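Local coordinates for Exo-beta-1,3-galactanase (Bifidobacterium bifidum, PDB 5FLW), which probably releases galactose units from the non-reducing ends of beta-1,3-galactan chains, as a family 43 glycoside hydrolase, at residues Thr127-Arg132 against Leu170-Asp175; Gly149-Glu154 against His161-Ala166; Gly107-Gly112 against Leu135-Gly140; Thr92-Met97 against Val113-Ala118; Glu174-Glu179 against Asp222-Trp227. All blocks are in the same frame, centred on the assembly; numbering follows the deposited sequence.

Interaction 1 (Thr127-Arg132 against Leu170-Asp175); sequences TTITWR and LTIVED
Trp131 and Ile172 meet in a surface contact made of packing and water bridges. The Trp131 ring meets Ile172 obliquely, with CE3 3.5 Å from Ile172 CG2. The Ile172 carbonyl sits at the ring edge, its O 3.5 Å from Trp131 CZ3. With CG anti to the backbone N (chi1 -180°), the indole swings out over the other strand. One face of it is turned to the backbone N of Asp175, and Arg132 CG lies on the opposite face. Earlier in the first segment, Ile129 CD1 packs against Ile172 CD1 at 4.1 Å.

The contact spans two neighbouring blades of the five-bladed propeller expected for family 43. It joins the outermost strands 124-129 and 172-179, and a classic beta bulge, Val173 and Glu174 opposite Arg164, interrupts the regular pairing of the second.

Two waters complete the seam. One joins Thr127 OG1 to Leu170 O. The other accepts from Trp131 NE1 at 2.8 Å and donates to Asp175 OD2 at 2.7 Å, while Asp175 OD1 is held by His161. Replacing Trp131 by alanine is likely to open a gap beside Ile172 CG2 and leave the water at Asp175 without its indole donor.

Interaction 2 (Gly149-Glu154 against His161-Ala166); sequences GYIMSE and HIYRLA
Ile151 and Tyr163 form a hydrogen-bonded pair at the middle of this antiparallel hairpin. The Ile151 N bond to Tyr163 O is 2.9 Å, and the return bond from Tyr163 N to Ile151 O is 2.8 Å. Ser153 and His161 repeat the pattern, and Leu165 N gives a nearly straight bond to Gly149 O (176°). Between these pairs, the alpha carbons of Tyr150 and Met152 make CH...O contacts with Tyr163 O and His161 O. One water links Gly149 N to Leu165 O.

Packing differs on the two faces. On one, Tyr150 CG is anti to the carbonyl carbon (chi1 -58°), which puts its CD2 3.7 Å from Ile162 CG2. The aliphatic part of Arg164 runs by Tyr150 CE2, with CB 3.7 Å away. On the other, one conformer of Ile151 packs CG2 on Tyr163 CB, and Ser153 CB sits 3.5 Å from Tyr163 CE2. The hydroxyl of Tyr163 lies 3.1 Å above the centre of the His161 ring, while His161 CB covers a face of the Tyr163 ring. A water bridges Tyr163 OH and Ser153 OG.

Polar ends are held by neighbours. Ser153 OG bonds Ser136 OG, His161 ND1 bonds Asp175, and Arg164 pairs with Glu174. Strands 149-155 and 159-165 are the inner pair of a four-stranded sheet, with strand 139-143 next to the first and strand 172-179 next to the second.

Interaction 3 (Gly107-Gly112 against Leu135-Gly140); sequences GYAHIG and LSRDIG
At the seam between two neighbouring propeller blades, Ala109 packs against Leu135, Ser136 and Arg137. A single direct hydrogen bond crosses here, from Ser136 N to Ala109 O at 3.0 Å. The donor lies well above the carbonyl plane, 47° out of it. The Ser136 carbonyl turns back onto the same residue, and Ser136 O comes 2.9 Å from Ala109 C. Ala109 has a positive phi (54°), a left-handed backbone conformation. Its CB touches Leu135 CD2 at 3.6 Å and lies over one face of the Arg137 guanidinium, offset toward the rim. The Arg137 chain is extended from CG to NE, and its NH2 bonds the carbonyl of Tyr106.

The segment 107-112 leads into strand 110-116 of one four-stranded sheet, and 135-140 leads into strand 139-143 of the next. The two segments thus meet just where both strands begin.

Ser136 OG lies 3.2 Å from Ile111 CG1. Its chi1 of 180° sets OG anti to the backbone N and turns it to this isoleucine. That hydroxyl also bonds Ser153 OG, from the sheet of 139-143. One water bridges the segments: it donates to His110 O at 2.9 Å and to Arg137 O at 2.8 Å, and it pairs with Ser136 OG at 2.7 Å. Ile111 CG1 and Ile139 CG2 meet more loosely, at 4.3 Å. Within 107-112, the His110 and Tyr108 rings lie over each other, and His110 ND1 bonds Tyr108 O.

Interaction 4 (Thr92-Met97 against Val113-Ala118); sequences TGKYVM and VAVADA
Lys94 bends once, at chi2 (-51°), and then runs extended to bring NZ alongside Asp117. The two side chains lie side by side and point the same way. Lys94 NZ forms a salt bridge with Asp117 OD1 at 2.6 Å, and it comes from above the carboxylate plane, 45° out of it. A methionine in place of Lys94 would probably leave the Asp117 carboxylate without its cationic partner and free to turn.

Backbone bonds join the strands in two pairs. Tyr95 N bonds Ala116 O at 2.9 Å, and Ala116 N bonds Tyr95 O at 2.8 Å. Met97 and Ala114 bond each other in the same double fashion. Between them, the alpha carbon of Val96 makes a CH...O contact with Ala114 O.

With CG anti to the carbonyl carbon (chi1 -64°), the Tyr95 ring turns an edge to the second segment: Ala116 O lies in the ring plane, and Asp117 O is 3.6 Å from Tyr95 CE1. His88 stacks on this ring and Phe28 meets it edge-to-face. Val96, on the face opposite Tyr95, touches Val113 CG1 with its CG1 at 3.8 Å.

Ahead of the strand, Thr92 OG1 accepts from Lys94 N at 3.1 Å, an ST turn. One water donates to both Gly93 O and Asp117 O, bridging the segments beyond the last backbone pair. The whole is an antiparallel beta hairpin, whose strands 95-102 and 110-116 are the central pair of a four-stranded propeller blade.

Interaction 5 (Glu174-Glu179 against Asp222-Trp227); sequences EDVACE and DLHGPW
Asp222 OD1 takes two bonds from His224, and the same imidazole reaches across to Glu174. The backbone N of His224 meets the anti lone pair of Asp222 OD1 at 2.9 Å, making an Asx turn. His224 ND1 uses the syn lone pair of Asp222 OD1 at 2.8 Å. At the far end of the ring, His224 NE2 donates to Glu174 OE2 at 2.7 Å, almost in the ring plane. Both ring nitrogens thus act as donors to carboxylates, which is consistent with a protonated ring. Glu174 OE1 is taken by Arg164.

Val176 CG1 sits over the centre of the His224 ring, a CH-pi contact 3.7 Å from the centroid. CG1 is the branch anti to the backbone N (chi1 169°), and it is the one that meets the ring.

The contact ties the outermost strand of one blade, 172-179, to a loop of the next. That loop contains a type I turn from Asp222 to Gly225; the strand carries a classic bulge, Val176 and Ala177 opposite Ile162.

Ala177 CB touches Leu223 O at 3.5 Å, and that carbonyl also accepts from Trp227 NE1. Glu179 crosses Trp227 at about a right angle, with Glu179 OE2 3.6 Å from Trp227 CD1. A water links Glu179 OE2 to Trp227 N.

Overall arrangement
From the N terminus, interaction 4 comes first and closes the short hairpin of strands 95-102 and 110-116. Interaction 3 opens inside that hairpin, so the two cross. It ends at 135-140 and joins the blade of that hairpin to the next. Interaction 1 opens at 127-132, before interaction 3 has closed, and crosses it too. It ends at 170-175 and joins the same two blades near their outer strands. Interaction 2, the hairpin of 149-154 and 161-166, lies wholly within the span of interaction 1. Interaction 5 starts on Glu174 and Asp175, where interaction 1 ends, and carries the connection to the following blade. Interactions 4 and 5 lie furthest apart, their centres about 26 Å from each other.

Interaction 1 (Thr127-Arg132 against Leu170-Asp175)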
# COMPACT_ATOMS: atom_id res chain seq x y z
N THR A 127 -5.84 5.16 18.20
CA THR A 127 -4.57 4.90 18.87
C THR A 127 -3.39 5.14 17.92
O THR A 127 -3.53 5.17 16.69
CB THR A 127 -4.49 3.40 19.31
OG1 THR A 127 -4.72 2.56 18.17
CG2 THR A 127 -5.47 3.06 20.46
N THR A 128 -2.20 5.28 18.51
CA THR A 128 -0.97 4.96 17.80
C THR A 128 -0.33 3.78 18.53
O THR A 128 -0.45 3.68 19.76
CB THR A 128 0.03 6.12 17.63
OG1 THR A 128 0.59 6.45 18.90
CG2 THR A 128 -0.64 7.33 17.02
N ILE A 129 0.26 2.85 17.76
CA ILE A 129 0.79 1.62 18.32
C ILE A 129 2.12 1.29 17.66
O ILE A 129 2.42 1.71 16.54
CB ILE A 129 -0.19 0.43 18.15
CG1 ILE A 129 -0.23 -0.11 16.70
CG2 ILE A 129 -1.62 0.80 18.70
CD1 ILE A 129 -1.21 -1.30 16.49
N THR A 130 2.92 0.48 18.37
CA THR A 130 4.10 -0.19 17.83
C THR A 130 4.07 -1.61 18.36
O THR A 130 3.39 -1.90 19.34
CB THR A 130 5.44 0.46 18.28
OG1 THR A 130 5.73 0.09 19.63
CG2 THR A 130 5.41 1.96 18.19
N TRP A 131 4.82 -2.51 17.71
CA TRP A 131 5.14 -3.81 18.29
C TRP A 131 6.43 -3.66 19.08
O TRP A 131 7.48 -3.35 18.50
CB TRP A 131 5.29 -4.87 17.20
CG TRP A 131 5.60 -6.25 17.72
CD1 TRP A 131 6.82 -6.89 17.69
CD2 TRP A 131 4.68 -7.18 18.33
NE1 TRP A 131 6.71 -8.15 18.24
CE2 TRP A 131 5.41 -8.35 18.64
CE3 TRP A 131 3.33 -7.13 18.64
CZ2 TRP A 131 4.81 -9.46 19.25
CZ3 TRP A 131 2.73 -8.23 19.25
CH2 TRP A 131 3.48 -9.37 19.56
N ARG A 132 6.37 -3.84 20.41
CA ARG A 132 7.56 -3.89 21.27
C ARG A 132 8.37 -2.59 21.30
O ARG A 132 9.53 -2.60 21.75
CB ARG A 132 8.44 -5.09 20.92
CG ARG A 132 7.77 -6.38 21.26
CD ARG A 132 8.61 -7.58 20.90
NE ARG A 132 9.85 -7.66 21.66
CZ ARG A 132 9.98 -8.24 22.85
NH1 ARG A 132 8.91 -8.78 23.46
NH2 ARG A 132 11.16 -8.28 23.46
N LEU A 170 -7.86 -4.27 15.77
CA LEU A 170 -7.46 -2.98 16.34
C LEU A 170 -6.02 -2.94 16.85
O LEU A 170 -5.50 -1.84 17.12
CB LEU A 170 -8.39 -2.58 17.49
CG LEU A 170 -9.87 -2.44 17.14
CD1 LEU A 170 -10.64 -2.08 18.40
CD2 LEU A 170 -10.08 -1.42 16.06
N THR A 171 -5.38 -4.10 17.01
CA THR A 171 -3.99 -4.16 17.46
C THR A 171 -3.33 -5.43 16.92
O THR A 171 -3.94 -6.21 16.19
CB THR A 171 -3.89 -4.00 18.98
OG1 THR A 171 -2.52 -3.75 19.32
CG2 THR A 171 -4.40 -5.25 19.70
N ILE A 172 -2.03 -5.59 17.25
CA ILE A 172 -1.17 -6.66 16.74
C ILE A 172 -0.94 -7.68 17.84
O ILE A 172 -0.67 -7.32 19.00
CB ILE A 172 0.18 -6.04 16.33
CG1 ILE A 172 -0.03 -5.02 15.22
CG2 ILE A 172 1.19 -7.13 15.93
CD1 ILE A 172 1.27 -4.19 15.02
N VAL A 173 -1.00 -8.97 17.48
CA VAL A 173 -0.86 -10.06 18.44
C VAL A 173 0.28 -11.02 18.10
O VAL A 173 0.60 -11.88 18.93
CB VAL A 173 -2.19 -10.84 18.66
CG1 VAL A 173 -3.33 -9.91 19.14
CG2 VAL A 173 -2.60 -11.62 17.42
N GLU A 174 0.91 -10.89 16.93
CA GLU A 174 1.98 -11.82 16.58
C GLU A 174 2.93 -11.21 15.56
O GLU A 174 2.49 -10.59 14.58
CB GLU A 174 1.43 -13.15 16.04
CG GLU A 174 2.51 -14.19 15.82
CD GLU A 174 2.06 -15.35 14.97
OE1 GLU A 174 0.84 -15.47 14.73
OE2 GLU A 174 2.93 -16.13 14.55
N ASP A 175 4.22 -11.39 15.79
CA ASP A 175 5.26 -11.03 14.81
C ASP A 175 5.45 -12.30 13.96
O ASP A 175 6.19 -13.22 14.32
CB ASP A 175 6.52 -10.55 15.54
CG ASP A 175 7.56 -9.91 14.62
OD1 ASP A 175 7.29 -9.63 13.43
OD2 ASP A 175 8.66 -9.63 15.14
O HOH W 1 -5.88 0.20 18.88
O HOH W 2 8.87 -9.85 17.87

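Interaction 2 (Gly149-Glu154 against His161-Ala166)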
# COMPACT_ATOMS: atom_id res chain seq x y z
N GLY A 149 -6.26 -11.15 9.44
CA GLY A 149 -5.77 -9.89 8.92
C GLY A 149 -4.32 -9.67 9.33
O GLY A 149 -3.90 -10.08 10.42
N TYR A 150 -3.58 -8.99 8.46
CA TYR A 150 -2.16 -8.76 8.65
C TYR A 150 -1.81 -7.34 8.23
O TYR A 150 -2.36 -6.80 7.26
CB TYR A 150 -1.30 -9.72 7.81
CG TYR A 150 -1.60 -11.15 8.14
CD1 TYR A 150 -2.62 -11.84 7.49
CD2 TYR A 150 -0.87 -11.82 9.13
CE1 TYR A 150 -2.93 -13.18 7.84
CE2 TYR A 150 -1.15 -13.14 9.47
CZ TYR A 150 -2.17 -13.83 8.83
OH TYR A 150 -2.41 -15.13 9.21
N ILE A 151 -0.86 -6.77 8.95
CA ILE A 151 -0.24 -5.52 8.54
C ILE A 151 1.25 -5.78 8.32
O ILE A 151 1.92 -6.38 9.17
CB ILE A 151 -0.54 -4.38 9.54
CG1 ILE A 151 0.05 -3.05 9.05
CG2 ILE A 151 -0.05 -4.71 10.92
CD1 ILE A 151 -0.53 -1.86 9.76
N MET A 152 1.75 -5.37 7.15
CA MET A 152 3.18 -5.45 6.87
C MET A 152 3.79 -4.11 7.24
O MET A 152 3.19 -3.06 7.00
CB MET A 152 3.46 -5.78 5.40
CG MET A 152 2.84 -7.10 4.91
SD MET A 152 1.12 -6.97 4.33
CE MET A 152 1.36 -6.22 2.70
N SER A 153 4.99 -4.15 7.81
CA SER A 153 5.54 -2.95 8.46
C SER A 153 7.06 -2.93 8.33
O SER A 153 7.74 -3.77 8.92
CB SER A 153 5.16 -2.93 9.95
OG SER A 153 5.90 -1.94 10.67
N GLU A 154 7.59 -1.93 7.62
CA GLU A 154 9.04 -1.81 7.47
C GLU A 154 9.65 -1.22 8.74
O GLU A 154 9.23 -0.16 9.21
CB GLU A 154 9.39 -0.96 6.24
CG GLU A 154 10.87 -1.07 5.82
CD GLU A 154 11.80 -0.08 6.54
OE1 GLU A 154 11.38 1.07 6.79
OE2 GLU A 154 12.96 -0.46 6.85
N HIS A 161 8.25 -6.61 8.69
CA HIS A 161 7.43 -7.55 9.44
C HIS A 161 6.14 -7.87 8.69
O HIS A 161 5.58 -7.02 7.99
CB HIS A 161 6.99 -6.98 10.79
CG HIS A 161 8.12 -6.63 11.72
ND1 HIS A 161 8.51 -7.45 12.75
CD2 HIS A 161 8.92 -5.54 11.77
CE1 HIS A 161 9.51 -6.88 13.41
NE2 HIS A 161 9.79 -5.73 12.83
N ILE A 162 5.65 -9.08 8.91
CA ILE A 162 4.24 -9.42 8.75
C ILE A 162 3.70 -9.58 10.17
O ILE A 162 4.16 -10.45 10.92
CB ILE A 162 4.04 -10.71 7.95
CG1 ILE A 162 4.66 -10.59 6.54
CG2 ILE A 162 2.55 -11.07 7.90
CD1 ILE A 162 4.62 -11.86 5.71
N TYR A 163 2.78 -8.70 10.56
CA TYR A 163 2.17 -8.73 11.89
C TYR A 163 0.73 -9.23 11.77
O TYR A 163 -0.03 -8.72 10.94
CB TYR A 163 2.11 -7.31 12.45
CG TYR A 163 3.42 -6.71 12.90
CD1 TYR A 163 4.26 -7.39 13.79
CD2 TYR A 163 3.77 -5.42 12.49
CE1 TYR A 163 5.45 -6.79 14.24
CE2 TYR A 163 4.95 -4.83 12.92
CZ TYR A 163 5.78 -5.51 13.79
OH TYR A 163 6.94 -4.92 14.20
N ARG A 164 0.35 -10.18 12.62
CA ARG A 164 -1.04 -10.64 12.64
C ARG A 164 -1.86 -9.76 13.58
O ARG A 164 -1.42 -9.45 14.69
CB ARG A 164 -1.15 -12.11 13.04
CG ARG A 164 -2.58 -12.68 12.96
CD ARG A 164 -2.60 -14.19 13.05
NE ARG A 164 -1.91 -14.68 14.25
CZ ARG A 164 -2.49 -14.98 15.41
NH1 ARG A 164 -3.81 -14.85 15.54
NH2 ARG A 164 -1.77 -15.43 16.44
N LEU A 165 -3.05 -9.37 13.13
CA LEU A 165 -3.94 -8.53 13.92
C LEU A 165 -4.78 -9.39 14.85
O LEU A 165 -5.10 -10.56 14.56
CB LEU A 165 -4.89 -7.78 12.98
CG LEU A 165 -4.22 -6.76 12.05
CD1 LEU A 165 -5.13 -6.41 10.85
CD2 LEU A 165 -3.86 -5.51 12.82
N ALA A 166 -5.19 -8.77 15.97
CA ALA A 166 -6.22 -9.33 16.82
C ALA A 166 -7.51 -9.50 16.01
O ALA A 166 -7.69 -8.91 14.94
CB ALA A 166 -6.49 -8.38 17.98
O HOH W 3 -6.43 -11.64 12.31
O HOH W 4 7.34 -2.54 12.88

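Interaction 3 (Gly107-Gly112 against Leu135-Gly140)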
# COMPACT_ATOMS: atom_id res chain seq x y z
N GLY A 107 11.56 10.41 13.51
CA GLY A 107 11.86 9.55 14.63
C GLY A 107 10.68 8.86 15.27
O GLY A 107 10.90 8.06 16.18
N TYR A 108 9.45 9.14 14.84
CA TYR A 108 8.29 8.60 15.57
C TYR A 108 7.93 7.17 15.16
O TYR A 108 7.77 6.29 16.02
CB TYR A 108 7.10 9.52 15.41
CG TYR A 108 5.90 9.19 16.30
CD1 TYR A 108 6.02 9.15 17.70
CD2 TYR A 108 4.62 8.99 15.74
CE1 TYR A 108 4.90 8.91 18.52
CE2 TYR A 108 3.49 8.74 16.55
CZ TYR A 108 3.65 8.70 17.94
OH TYR A 108 2.57 8.46 18.79
N ALA A 109 7.71 6.97 13.86
CA ALA A 109 7.61 5.63 13.27
C ALA A 109 6.57 4.76 13.99
O ALA A 109 6.87 3.68 14.53
CB ALA A 109 9.00 4.99 13.22
N HIS A 110 5.31 5.21 13.97
CA HIS A 110 4.20 4.45 14.56
C HIS A 110 3.18 4.06 13.49
O HIS A 110 3.17 4.57 12.37
CB HIS A 110 3.45 5.30 15.60
CG HIS A 110 4.05 5.28 16.97
ND1 HIS A 110 5.37 5.62 17.21
CD2 HIS A 110 3.50 5.05 18.18
CE1 HIS A 110 5.60 5.57 18.51
NE2 HIS A 110 4.49 5.20 19.12
N ILE A 111 2.27 3.16 13.90
CA ILE A 111 1.04 2.87 13.16
C ILE A 111 -0.10 3.61 13.87
O ILE A 111 -0.26 3.47 15.09
CB ILE A 111 0.73 1.35 13.16
CG1 ILE A 111 1.87 0.55 12.50
CG2 ILE A 111 -0.62 1.07 12.48
CD1 ILE A 111 1.87 -0.96 12.77
N GLY A 112 -0.88 4.39 13.12
CA GLY A 112 -2.13 4.95 13.64
C GLY A 112 -3.32 4.08 13.24
O GLY A 112 -3.32 3.49 12.15
N LEU A 135 10.43 0.41 15.42
CA LEU A 135 10.07 1.31 14.34
C LEU A 135 9.08 0.68 13.38
O LEU A 135 9.24 -0.47 12.96
CB LEU A 135 11.32 1.63 13.52
CG LEU A 135 12.48 2.31 14.22
CD1 LEU A 135 13.77 2.27 13.36
CD2 LEU A 135 12.09 3.76 14.62
N SER A 136 8.05 1.44 13.00
CA SER A 136 7.16 1.09 11.90
C SER A 136 7.04 2.29 10.96
O SER A 136 6.66 3.39 11.40
CB SER A 136 5.77 0.69 12.43
OG SER A 136 4.90 0.36 11.36
N ARG A 137 7.42 2.12 9.70
CA ARG A 137 7.28 3.18 8.70
C ARG A 137 6.32 2.74 7.59
O ARG A 137 5.12 2.65 7.85
CB ARG A 137 8.64 3.71 8.28
CG ARG A 137 9.33 4.41 9.47
CD ARG A 137 10.48 5.26 8.99
NE ARG A 137 11.17 6.01 10.04
CZ ARG A 137 12.20 5.51 10.70
NH1 ARG A 137 12.59 4.26 10.40
NH2 ARG A 137 12.85 6.23 11.61
N ASP A 138 6.80 2.41 6.38
CA ASP A 138 5.86 1.99 5.33
C ASP A 138 5.05 0.79 5.79
O ASP A 138 5.58 -0.12 6.45
CB ASP A 138 6.60 1.56 4.07
CG ASP A 138 7.11 2.73 3.26
OD1 ASP A 138 6.97 3.92 3.68
OD2 ASP A 138 7.71 2.43 2.21
N ILE A 139 3.76 0.79 5.46
CA ILE A 139 2.86 -0.31 5.80
C ILE A 139 2.08 -0.76 4.57
O ILE A 139 1.90 -0.01 3.61
CB ILE A 139 1.87 0.04 6.94
CG1 ILE A 139 1.02 1.25 6.55
CG2 ILE A 139 2.59 0.23 8.30
CD1 ILE A 139 -0.27 1.37 7.34
N GLY A 140 1.62 -2.02 4.64
CA GLY A 140 0.60 -2.54 3.75
C GLY A 140 -0.28 -3.49 4.54
O GLY A 140 -0.01 -3.76 5.71
O HOH W 5 3.78 2.61 10.32

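Interaction 4 (Thr92-Met97 against Val113-Ala118)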
# COMPACT_ATOMS: atom_id res chain seq x y z
N THR A 92 -16.21 -8.02 13.71
CA THR A 92 -16.93 -6.85 14.20
C THR A 92 -17.76 -6.16 13.13
O THR A 92 -18.64 -5.37 13.48
CB THR A 92 -15.95 -5.81 14.76
OG1 THR A 92 -15.17 -5.29 13.68
CG2 THR A 92 -15.02 -6.40 15.85
N GLY A 93 -17.46 -6.39 11.85
CA GLY A 93 -18.08 -5.65 10.76
C GLY A 93 -17.57 -4.23 10.57
O GLY A 93 -18.08 -3.51 9.69
N LYS A 94 -16.62 -3.78 11.39
CA LYS A 94 -16.10 -2.43 11.24
C LYS A 94 -15.06 -2.36 10.12
O LYS A 94 -14.45 -3.36 9.72
CB LYS A 94 -15.48 -1.93 12.56
CG LYS A 94 -16.43 -1.96 13.75
CD LYS A 94 -17.75 -1.26 13.42
CE LYS A 94 -18.66 -1.16 14.65
NZ LYS A 94 -20.04 -0.68 14.28
N TYR A 95 -14.88 -1.15 9.61
CA TYR A 95 -13.79 -0.84 8.70
C TYR A 95 -12.68 -0.16 9.50
O TYR A 95 -12.91 0.89 10.11
CB TYR A 95 -14.30 0.06 7.58
CG TYR A 95 -15.33 -0.66 6.74
CD1 TYR A 95 -16.69 -0.68 7.11
CD2 TYR A 95 -14.95 -1.39 5.59
CE1 TYR A 95 -17.61 -1.37 6.34
CE2 TYR A 95 -15.87 -2.08 4.83
CZ TYR A 95 -17.19 -2.06 5.21
OH TYR A 95 -18.13 -2.73 4.47
N VAL A 96 -11.49 -0.77 9.52
CA VAL A 96 -10.36 -0.27 10.30
C VAL A 96 -9.32 0.28 9.34
O VAL A 96 -8.93 -0.41 8.38
CB VAL A 96 -9.77 -1.35 11.23
CG1 VAL A 96 -8.70 -0.73 12.10
CG2 VAL A 96 -10.85 -2.05 12.05
N MET A 97 -8.88 1.51 9.59
CA MET A 97 -7.84 2.14 8.82
C MET A 97 -6.53 2.17 9.62
O MET A 97 -6.54 2.42 10.83
CB MET A 97 -8.24 3.56 8.42
CG MET A 97 -7.20 4.28 7.58
SD MET A 97 -7.74 5.95 7.03
CE MET A 97 -9.01 5.52 5.84
N VAL A 113 -4.31 3.99 14.13
CA VAL A 113 -5.50 3.16 13.95
C VAL A 113 -6.74 4.05 14.06
O VAL A 113 -6.88 4.79 15.04
CB VAL A 113 -5.55 2.01 14.98
CG1 VAL A 113 -6.79 1.16 14.77
CG2 VAL A 113 -4.31 1.13 14.90
N ALA A 114 -7.63 3.97 13.05
CA ALA A 114 -8.93 4.65 13.03
C ALA A 114 -10.02 3.66 12.60
O ALA A 114 -9.73 2.64 11.96
CB ALA A 114 -8.93 5.87 12.08
N VAL A 115 -11.27 3.95 12.96
CA VAL A 115 -12.37 3.00 12.79
C VAL A 115 -13.61 3.70 12.22
O VAL A 115 -13.95 4.82 12.62
CB VAL A 115 -12.72 2.29 14.12
CG1 VAL A 115 -13.77 1.21 13.90
CG2 VAL A 115 -11.48 1.70 14.78
N ALA A 116 -14.31 3.02 11.31
CA ALA A 116 -15.55 3.53 10.74
C ALA A 116 -16.58 2.41 10.64
O ALA A 116 -16.24 1.23 10.57
CB ALA A 116 -15.30 4.09 9.33
N ASP A 117 -17.86 2.80 10.57
CA ASP A 117 -18.94 1.84 10.30
C ASP A 117 -19.17 1.56 8.83
O ASP A 117 -19.82 0.56 8.50
CB ASP A 117 -20.28 2.34 10.85
CG ASP A 117 -20.30 2.38 12.37
OD1 ASP A 117 -19.58 1.59 13.03
OD2 ASP A 117 -21.05 3.23 12.90
N ALA A 118 -18.67 2.42 7.94
CA ALA A 118 -18.85 2.31 6.50
C ALA A 118 -17.49 2.53 5.83
O ALA A 118 -16.63 3.20 6.42
CB ALA A 118 -19.86 3.36 6.01
O HOH W 6 -20.04 -1.64 10.10

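Interaction 5 (Glu174-Glu179 against Asp222-Trp227)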
# COMPACT_ATOMS: atom_id res chain seq x y z
N GLU A 174 0.91 -10.89 16.93
CA GLU A 174 1.98 -11.82 16.58
C GLU A 174 2.93 -11.21 15.56
O GLU A 174 2.49 -10.59 14.58
CB GLU A 174 1.43 -13.15 16.04
CG GLU A 174 2.51 -14.19 15.82
CD GLU A 174 2.06 -15.35 14.97
OE1 GLU A 174 0.84 -15.47 14.73
OE2 GLU A 174 2.93 -16.13 14.55
N ASP A 175 4.22 -11.39 15.79
CA ASP A 175 5.26 -11.03 14.81
C ASP A 175 5.45 -12.30 13.96
O ASP A 175 6.19 -13.22 14.32
CB ASP A 175 6.52 -10.55 15.54
CG ASP A 175 7.56 -9.91 14.62
OD1 ASP A 175 7.29 -9.63 13.43
OD2 ASP A 175 8.66 -9.63 15.14
N VAL A 176 4.71 -12.35 12.84
CA VAL A 176 4.63 -13.58 12.03
C VAL A 176 5.94 -13.84 11.31
O VAL A 176 6.41 -14.99 11.23
CB VAL A 176 3.45 -13.47 11.03
CG1 VAL A 176 3.49 -14.61 10.01
CG2 VAL A 176 2.14 -13.46 11.75
N ALA A 177 6.54 -12.79 10.75
CA ALA A 177 7.77 -12.86 9.98
C ALA A 177 8.44 -11.50 10.04
O ALA A 177 7.79 -10.47 10.23
CB ALA A 177 7.51 -13.25 8.51
N CYS A 178 9.77 -11.51 9.89
CA CYS A 178 10.52 -10.27 9.77
C CYS A 178 11.66 -10.55 8.80
O CYS A 178 12.61 -11.28 9.15
CB CYS A 178 11.02 -9.79 11.13
SG CYS A 178 11.79 -8.15 11.03
N GLU A 179 11.55 -10.03 7.58
CA GLU A 179 12.44 -10.42 6.50
C GLU A 179 13.30 -9.26 6.02
O GLU A 179 12.80 -8.14 5.79
CB GLU A 179 11.67 -11.01 5.29
CG GLU A 179 10.82 -12.23 5.67
CD GLU A 179 11.68 -13.44 6.03
OE1 GLU A 179 12.78 -13.60 5.44
OE2 GLU A 179 11.25 -14.25 6.89
N ASP A 222 3.75 -20.37 3.48
CA ASP A 222 3.26 -20.01 4.79
C ASP A 222 3.77 -18.61 5.06
O ASP A 222 4.93 -18.31 4.74
CB ASP A 222 3.81 -20.98 5.85
CG ASP A 222 3.10 -20.86 7.19
OD1 ASP A 222 3.28 -19.83 7.84
OD2 ASP A 222 2.33 -21.78 7.55
N LEU A 223 2.91 -17.75 5.63
CA LEU A 223 3.31 -16.36 5.92
C LEU A 223 4.46 -16.29 6.92
O LEU A 223 5.20 -15.29 6.94
CB LEU A 223 2.12 -15.53 6.41
CG LEU A 223 1.06 -15.18 5.36
CD1 LEU A 223 -0.22 -14.74 6.03
CD2 LEU A 223 1.54 -14.11 4.42
N HIS A 224 4.63 -17.31 7.77
CA HIS A 224 5.83 -17.41 8.61
C HIS A 224 7.08 -17.75 7.81
O HIS A 224 8.19 -17.68 8.35
CB HIS A 224 5.65 -18.48 9.68
CG HIS A 224 4.53 -18.21 10.64
ND1 HIS A 224 3.24 -18.64 10.41
CD2 HIS A 224 4.50 -17.55 11.82
CE1 HIS A 224 2.47 -18.27 11.41
NE2 HIS A 224 3.21 -17.60 12.28
N GLY A 225 6.95 -18.15 6.55
CA GLY A 225 8.11 -18.57 5.78
C GLY A 225 8.26 -20.09 5.73
O GLY A 225 7.39 -20.83 6.23
N PRO A 226 9.39 -20.56 5.17
CA PRO A 226 10.49 -19.75 4.62
C PRO A 226 10.12 -18.94 3.39
O PRO A 226 9.40 -19.40 2.50
CB PRO A 226 11.54 -20.78 4.20
CG PRO A 226 10.85 -22.09 4.18
CD PRO A 226 9.65 -22.01 5.06
N TRP A 227 10.63 -17.72 3.36
CA TRP A 227 10.49 -16.86 2.21
C TRP A 227 11.66 -17.06 1.25
O TRP A 227 12.82 -17.16 1.67
CB TRP A 227 10.37 -15.40 2.66
CG TRP A 227 9.03 -15.14 3.26
CD1 TRP A 227 8.69 -15.18 4.59
CD2 TRP A 227 7.82 -14.82 2.55
NE1 TRP A 227 7.35 -14.89 4.76
CE2 TRP A 227 6.79 -14.67 3.52
CE3 TRP A 227 7.50 -14.64 1.20
CZ2 TRP A 227 5.46 -14.33 3.17
CZ3 TRP A 227 6.17 -14.31 0.84
CH2 TRP A 227 5.17 -14.16 1.83
O HOH W 7 8.73 -16.28 10.62
O HOH W 8 11.89 -17.02 5.80